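Local coordinates for protein Phenylalanine/tyrosine ammonia-lyase (PDB 1Y2M) that deaminates L-phenylalanine and L-tyrosine without oxidation, releasing ammonium and yielding trans-cinnamic and p-coumaric acid, the commitment step of phenylpropanoid pathways, at residues S145-D148 and S149-L152; E541-F544 and K545-F548. One frame throughout, in Å; residues are numbered along the deposited sequence.

Contact 1 (S145-D148 and S149-L152); sequences SSFD and SFRL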
loop_
_atom_site.group_PDB
_atom_site.type_symbol
_atom_site.label_atom_id
_atom_site.label_comp_id
_atom_site.label_asym_id
_atom_site.label_seq_id
_atom_site.Cartn_x
_atom_site.Cartn_y
_atom_site.Cartn_z
ATOM N N SER B 145 15.961 -25.777 -14.277
ATOM C CA SER B 145 16.858 -26.259 -15.326
ATOM C C SER B 145 16.726 -27.786 -15.509
ATOM O O SER B 145 17.045 -28.310 -16.575
ATOM C CB SER B 145 18.337 -25.854 -15.067
ATOM O OG SER B 145 18.794 -26.389 -13.852
ATOM N N SER B 146 16.296 -28.483 -14.457
ATOM C CA SER B 146 16.369 -29.961 -14.382
ATOM C C SER B 146 15.356 -30.491 -13.405
ATOM O O SER B 146 14.881 -29.763 -12.498
ATOM C CB SER B 146 17.747 -30.405 -13.866
ATOM O OG SER B 146 17.786 -31.795 -13.544
ATOM N N PHE B 147 15.042 -31.775 -13.576
ATOM C CA PHE B 147 14.202 -32.461 -12.618
ATOM C C PHE B 147 14.930 -32.672 -11.300
ATOM O O PHE B 147 14.280 -32.976 -10.288
ATOM C CB PHE B 147 13.727 -33.803 -13.163
ATOM C CG PHE B 147 12.579 -33.683 -14.086
ATOM C CD1 PHE B 147 11.404 -33.117 -13.644
ATOM C CD2 PHE B 147 12.661 -34.164 -15.396
ATOM C CE1 PHE B 147 10.305 -33.000 -14.481
ATOM C CE2 PHE B 147 11.558 -34.063 -16.258
ATOM C CZ PHE B 147 10.375 -33.475 -15.788
ATOM N N ASP B 148 16.260 -32.515 -11.306
ATOM C CA ASP B 148 17.059 -32.747 -10.087
ATOM C C ASP B 148 16.639 -31.835 -8.954
ATOM O O ASP B 148 16.928 -32.138 -7.796
ATOM C CB ASP B 148 18.552 -32.473 -10.338
ATOM C CG ASP B 148 19.199 -33.496 -11.237
ATOM O OD1 ASP B 148 18.548 -34.517 -11.589
ATOM O OD2 ASP B 148 20.388 -33.266 -11.579
ATOM N N SER B 149 16.019 -30.684 -9.256
ATOM C CA SER B 149 15.609 -29.741 -8.214
ATOM C C SER B 149 14.228 -30.022 -7.647
ATOM O O SER B 149 13.854 -29.419 -6.637
ATOM C CB SER B 149 15.611 -28.301 -8.751
ATOM O OG SER B 149 14.720 -28.178 -9.854
ATOM N N PHE B 150 13.465 -30.906 -8.304
ATOM C CA PHE B 150 12.095 -31.191 -7.857
ATOM C C PHE B 150 12.137 -32.049 -6.617
ATOM O O PHE B 150 13.022 -32.883 -6.449
ATOM C CB PHE B 150 11.293 -31.950 -8.884
ATOM C CG PHE B 150 10.802 -31.118 -10.051
ATOM C CD1 PHE B 150 11.599 -30.163 -10.686
ATOM C CD2 PHE B 150 9.548 -31.360 -10.564
ATOM C CE1 PHE B 150 11.131 -29.484 -11.822
ATOM C CE2 PHE B 150 9.077 -30.687 -11.672
ATOM C CZ PHE B 150 9.854 -29.761 -12.319
ATOM N N ARG B 151 11.156 -31.815 -5.767
ATOM C CA ARG B 151 11.006 -32.475 -4.460
ATOM C C ARG B 151 9.548 -32.824 -4.344
ATOM O O ARG B 151 8.723 -32.375 -5.130
ATOM C CB ARG B 151 11.433 -31.551 -3.342
ATOM C CG ARG B 151 12.904 -31.163 -3.413
ATOM C CD ARG B 151 13.770 -32.321 -3.059
ATOM N NE ARG B 151 15.166 -31.921 -2.995
ATOM C CZ ARG B 151 16.000 -31.933 -4.030
ATOM N NH1 ARG B 151 15.594 -32.323 -5.233
ATOM N NH2 ARG B 151 17.253 -31.548 -3.849
ATOM N N LEU B 152 9.211 -33.669 -3.382
ATOM C CA LEU B 152 7.856 -34.097 -3.192
ATOM C C LEU B 152 7.009 -32.867 -2.935
ATOM O O LEU B 152 7.303 -32.083 -2.032
ATOM C CB LEU B 152 7.800 -35.073 -1.995
ATOM C CG LEU B 152 6.410 -35.468 -1.557
ATOM C CD1 LEU B 152 5.657 -36.281 -2.567
ATOM C CD2 LEU B 152 6.593 -36.294 -0.304
HETATM O O HOH W 1 16.672 -27.467 -11.574
HETATM O O HOH W 2 14.238 -34.650 -8.010
#
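F147 sets the edge of its ring against the face of F150, and this T-shaped pair is the tight part of the contact. The centroids lie 5.0 Å apart with the planes at 70°. CD1 of F147 sits over the centre of the F150 ring, while its CE1 comes within 3.8 Å of F150 CE2 near the rim. In each phenylalanine CG stands anti to the carbonyl carbon, beside its own backbone N, and from there the F147 edge meets the F150 face. P144 and L156 of the same chain also touch F150, and G153 of a second subunit packs on it.

The backbone that carries both rings makes a short 3-10 turn in the loop between helix 125-138 and helix 162-176. Its i to i+3 bond runs from F150 N to F147 O, 3.0 Å, with the donor well above the carbonyl plane. S146 opens the turn as an ST turn: its OG accepts from D148 N at 2.8 Å and nearly in line (171°).

The polar parts of the contact are looser and solvated. One water donates both to F147 O and to F150 O, so F147 O takes two donors, one from backbone and one from solvent. A second water, near the start of the turn, bridges S145 OG and S149 OG, and S145 OG is also hydrogen-bonded to E700 of the second subunit. R151, exposed like D148, bends its chain at chi2 and folds back over the turn. Its NH1 is shared between two backbone oxygens, D148 O at 2.9 Å and F150 O at 2.9 Å. Both acceptors lie close to the guanidinium plane, the first approached 30° from the plane of its own carbonyl, the second from well above it.

Contact 2 (E541-F544 and K545-F548); sequences EFEF and KKQF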
loop_
_atom_site.group_PDB
_atom_site.type_symbol
_atom_site.label_atom_id
_atom_site.label_comp_id
_atom_site.label_asym_id
_atom_site.label_seq_id
_atom_site.Cartn_x
_atom_site.Cartn_y
_atom_site.Cartn_z
ATOM N N GLU B 541 -29.374 -26.386 22.414
ATOM C CA GLU B 541 -30.015 -25.414 23.293
ATOM C C GLU B 541 -31.524 -25.425 23.104
ATOM O O GLU B 541 -32.279 -25.466 24.072
ATOM C CB GLU B 541 -29.484 -24.024 23.035
ATOM C CG GLU B 541 -30.190 -22.926 23.787
ATOM C CD GLU B 541 -29.702 -21.529 23.399
ATOM O OE1 GLU B 541 -28.579 -21.379 22.872
ATOM O OE2 GLU B 541 -30.467 -20.569 23.588
ATOM N N PHE B 542 -31.962 -25.422 21.856
ATOM C CA PHE B 542 -33.401 -25.471 21.569
ATOM C C PHE B 542 -34.067 -26.753 22.051
ATOM O O PHE B 542 -35.160 -26.703 22.636
ATOM C CB PHE B 542 -33.644 -25.306 20.082
ATOM C CG PHE B 542 -33.571 -23.872 19.597
ATOM C CD1 PHE B 542 -33.031 -22.855 20.369
ATOM C CD2 PHE B 542 -34.060 -23.557 18.341
ATOM C CE1 PHE B 542 -32.952 -21.527 19.887
ATOM C CE2 PHE B 542 -33.998 -22.258 17.857
ATOM C CZ PHE B 542 -33.446 -21.250 18.627
ATOM N N GLU B 543 -33.414 -27.903 21.833
ATOM C CA GLU B 543 -33.968 -29.177 22.334
ATOM C C GLU B 543 -34.073 -29.196 23.847
ATOM O O GLU B 543 -35.087 -29.652 24.407
ATOM C CB GLU B 543 -33.139 -30.383 21.888
ATOM C CG GLU B 543 -33.176 -30.594 20.404
ATOM C CD GLU B 543 -34.549 -30.937 19.910
ATOM O OE1 GLU B 543 -35.129 -31.912 20.416
ATOM O OE2 GLU B 543 -35.076 -30.211 19.050
ATOM N N PHE B 544 -33.038 -28.660 24.499
ATOM C CA PHE B 544 -33.022 -28.537 25.962
ATOM C C PHE B 544 -34.199 -27.677 26.464
ATOM O O PHE B 544 -34.932 -28.060 27.367
ATOM C CB PHE B 544 -31.709 -27.901 26.399
ATOM C CG PHE B 544 -31.646 -27.641 27.876
ATOM C CD1 PHE B 544 -31.253 -28.613 28.748
ATOM C CD2 PHE B 544 -31.943 -26.385 28.365
ATOM C CE1 PHE B 544 -31.209 -28.346 30.117
ATOM C CE2 PHE B 544 -31.925 -26.131 29.740
ATOM C CZ PHE B 544 -31.540 -27.125 30.596
ATOM N N LYS B 545 -34.348 -26.488 25.882
ATOM C CA LYS B 545 -35.399 -25.559 26.276
ATOM C C LYS B 545 -36.808 -26.190 26.125
ATOM O O LYS B 545 -37.702 -25.927 26.939
ATOM C CB LYS B 545 -35.293 -24.267 25.470
ATOM C CG LYS B 545 -34.148 -23.396 25.897
ATOM C CD LYS B 545 -34.014 -22.158 25.024
ATOM C CE LYS B 545 -32.882 -21.251 25.555
ATOM N NZ LYS B 545 -32.811 -19.949 24.814
ATOM N N LYS B 546 -37.016 -27.031 25.111
ATOM C CA LYS B 546 -38.329 -27.693 24.960
ATOM C C LYS B 546 -38.676 -28.460 26.194
ATOM O O LYS B 546 -39.842 -28.524 26.604
ATOM C CB LYS B 546 -38.329 -28.719 23.825
ATOM C CG LYS B 546 -38.435 -28.192 22.443
ATOM C CD LYS B 546 -38.348 -29.383 21.480
ATOM C CE LYS B 546 -38.575 -28.948 20.032
ATOM N NZ LYS B 546 -38.148 -30.026 19.063
ATOM N N GLN B 547 -37.671 -29.126 26.750
ATOM C CA GLN B 547 -37.903 -29.953 27.927
ATOM C C GLN B 547 -37.776 -29.194 29.228
ATOM O O GLN B 547 -38.458 -29.484 30.197
ATOM C CB GLN B 547 -36.905 -31.083 27.943
ATOM C CG GLN B 547 -37.301 -32.178 26.987
ATOM C CD GLN B 547 -36.651 -33.451 27.380
ATOM O OE1 GLN B 547 -37.013 -34.097 28.401
ATOM N NE2 GLN B 547 -35.670 -33.825 26.608
ATOM N N PHE B 548 -36.897 -28.209 29.256
ATOM C CA PHE B 548 -36.656 -27.541 30.508
ATOM C C PHE B 548 -37.712 -26.520 30.920
ATOM O O PHE B 548 -38.001 -26.378 32.124
ATOM C CB PHE B 548 -35.265 -26.933 30.577
ATOM C CG PHE B 548 -34.804 -26.750 31.999
ATOM C CD1 PHE B 548 -34.783 -27.838 32.881
ATOM C CD2 PHE B 548 -34.465 -25.527 32.449
ATOM C CE1 PHE B 548 -34.403 -27.682 34.195
ATOM C CE2 PHE B 548 -34.083 -25.346 33.758
ATOM C CZ PHE B 548 -34.045 -26.420 34.643
HETATM O O HOH W 3 -35.536 -32.604 24.320
#
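Two turns of the long helix 506-560 carry two salt bridges and an aromatic pair, spaced i to i+4 and i to i+3. E541 and K545 run side by side in the same direction, both extended beyond CG. NZ of K545 reaches E541 OE2 at 2.7 Å through the anti lone pair of that oxygen, and the lysine CE lies against the glutamate CG at 3.6 Å. R538, a turn earlier, takes the other oxygen, OE1, so the carboxylate is held between two cations. With an alanine at E541, K545 and R538 are both likely to lose their shared carboxylate, and the lysine chain the partner that fixes its end.

The second bridge is longer: K546 NZ stands 3.1 Å from E543 OE2, on the syn side and 24° out of the carboxylate plane. E543 bends at chi2 to get there, and Y657 hydrogen-bonds the same oxygen, a stronger partner than the lysine.

Toward helix 619-646 the chemistry turns apolar. F544 and F548 both carry CG anti to the backbone N, and their side chains lie side by side, pointing the same way. The rings are near parallel but slid apart, and W597 meets both. Where the ring overlap is slight, a CH-pi contact takes its place: F548 CB sits over the face of the F544 ring, 3.9 Å from its centroid and 3.5 Å from F544 CE2.

Both contacts are local and on the surface, and they do not meet: their centres are 60 Å apart and their nearest atoms about 44 Å. Contact 1 lies in the loop between helix 125-138 and helix 162-176, where a second subunit reaches it; contact 2 sits on helix 506-560 and is touched by no other chain. The loop relies on backbone oxygens, serine hydroxyls and water to hold an irregular turn. On the helix, regular backbone bonds run alongside side chains that pair charge with charge on one part of the surface and ring with ring where helix 619-646 packs. Each has phenylalanines, yet F548 alone, against helix 619-646, is buried.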